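Side-chain contact in mbSHANK1 protein (Monosiga brevicollis, PDB 6X23), which carries a PDZ domain that binds the GIRK3 peptide and, as a Shank-type protein, probably serves as a scaffold adaptor for receptors: residues G52-R56 / A57-A61. Residues are numbered along the deposited sequence; the frame is centred on the assembly and turned at random.
Sequences GQAAR and AGLQA
Leu-59 lays its CB and one methyl branch over the methyl of Ala-54, with CB at 3.9 Å and CD2 at 4.0 Å from Ala-54 CB. With CG anti to the backbone N of Leu-59 (chi1 -167°) and chi2 near +68°, CD2 comes alongside Ala-54, in the first turn of the short helix 53-57. The two buried side chains form a small apolar patch that settles on the β-strands: both touch Val-48 and Phe-26, while Ala-54 also meets Ile-17 and Leu-59 reaches Leu-15 and Val-45. The helix ends beside this patch. Ala-57 N still makes a helical bond to Gln-53 O (3.0 Å), but Leu-59 N turns back to Ala-54 O at 3.1 Å, approaching from above the carbonyl plane. The same oxygen receives weak, strongly bent bonds from the N-H groups of Ala-57 and Gly-58, so that one buried residue's carbonyl gathers much of the turn. Gly-58 N bonds also to Ala-55 O (2.9 Å), well out of that carbonyl's plane. Positive phi at Gly-58 (95°), a conformation to which glycine, with no CB, is well suited, turns the chain out of the helix. Beyond the turn, Arg-98 donates to Gly-58 O and Asp-63 accepts from Gln-60 N, tying the exit of the helix to the following loop and to strand 91-99. Positive-phi glycine, paired backward bonds and an apolar contact between Ala-54 and Leu-59 across the turn make up a Schellman motif, here closing the short helix between strands 44-48 and 64-68 of the PDZ fold.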
loop_
_atom_site.group_PDB
_atom_site.type_symbol
_atom_site.label_atom_id
_atom_site.label_comp_id
_atom_site.label_asym_id
_atom_site.label_seq_id
_atom_site.Cartn_x
_atom_site.Cartn_y
_atom_site.Cartn_z
ATOM N N GLY A 52 5.365 11.040 7.182
ATOM C CA GLY A 52 5.273 10.945 5.737
ATOM C C GLY A 52 3.852 11.113 5.164
ATOM O O GLY A 52 2.842 11.154 5.858
ATOM N N GLN A 53 3.794 11.170 3.837
ATOM C CA GLN A 53 2.551 11.460 3.131
ATOM C C GLN A 53 1.500 10.357 3.270
ATOM O O GLN A 53 0.297 10.660 3.272
ATOM C CB GLN A 53 2.861 11.710 1.661
ATOM C CG GLN A 53 3.538 13.040 1.402
ATOM C CD GLN A 53 2.621 14.204 1.709
ATOM O OE1 GLN A 53 1.391 14.058 1.747
ATOM N NE2 GLN A 53 3.210 15.370 1.937
ATOM N N ALA A 54 1.911 9.084 3.360
ATOM C CA ALA A 54 0.929 8.011 3.532
ATOM C C ALA A 54 0.217 8.143 4.865
ATOM O O ALA A 54 -1.019 8.096 4.925
ATOM C CB ALA A 54 1.583 6.634 3.416
ATOM N N ALA A 55 0.982 8.310 5.952
ATOM C CA ALA A 55 0.371 8.527 7.260
ATOM C C ALA A 55 -0.602 9.683 7.203
ATOM O O ALA A 55 -1.701 9.605 7.770
ATOM C CB ALA A 55 1.435 8.799 8.324
ATOM N N ARG A 56 -0.223 10.759 6.502
ATOM C CA ARG A 56 -1.096 11.924 6.387
ATOM C C ARG A 56 -2.385 11.583 5.655
ATOM O O ARG A 56 -3.435 12.161 5.946
ATOM C CB ARG A 56 -0.377 13.084 5.695
ATOM C CG ARG A 56 -1.099 14.414 5.901
ATOM C CD ARG A 56 -0.446 15.621 5.213
ATOM N NE ARG A 56 0.086 16.553 6.217
ATOM C CZ ARG A 56 -0.473 17.717 6.549
ATOM N NH1 ARG A 56 -1.589 18.110 5.945
ATOM N NH2 ARG A 56 0.082 18.485 7.489
ATOM N N ALA A 57 -2.338 10.650 4.707
ATOM C CA ALA A 57 -3.563 10.248 4.043
ATOM C C ALA A 57 -4.279 9.127 4.773
ATOM O O ALA A 57 -5.374 8.729 4.361
ATOM C CB ALA A 57 -3.270 9.836 2.611
ATOM N N GLY A 58 -3.697 8.602 5.845
ATOM C CA GLY A 58 -4.400 7.640 6.670
ATOM C C GLY A 58 -4.133 6.201 6.337
ATOM O O GLY A 58 -4.914 5.331 6.732
ATOM N N LEU A 59 -3.081 5.920 5.590
ATOM C CA LEU A 59 -2.618 4.550 5.469
ATOM C C LEU A 59 -2.157 4.083 6.843
ATOM O O LEU A 59 -1.587 4.861 7.606
ATOM C CB LEU A 59 -1.472 4.470 4.451
ATOM C CG LEU A 59 -1.167 3.039 4.046
ATOM C CD1 LEU A 59 -2.338 2.490 3.239
ATOM C CD2 LEU A 59 0.123 2.945 3.264
ATOM N N GLN A 60 -2.436 2.832 7.191
ATOM C CA GLN A 60 -1.984 2.343 8.484
ATOM C C GLN A 60 -1.347 0.978 8.330
ATOM O O GLN A 60 -1.679 0.213 7.421
ATOM C CB GLN A 60 -3.116 2.238 9.510
ATOM C CG GLN A 60 -4.111 3.349 9.447
ATOM C CD GLN A 60 -4.953 3.437 10.704
ATOM O OE1 GLN A 60 -6.030 2.863 10.793
ATOM N NE2 GLN A 60 -4.449 4.158 11.687
ATOM N N ALA A 61 -0.457 0.660 9.268
ATOM C CA ALA A 61 0.185 -0.645 9.264
ATOM C C ALA A 61 -0.879 -1.728 9.274
ATOM O O ALA A 61 -1.909 -1.602 9.940
ATOM C CB ALA A 61 1.111 -0.787 10.472
#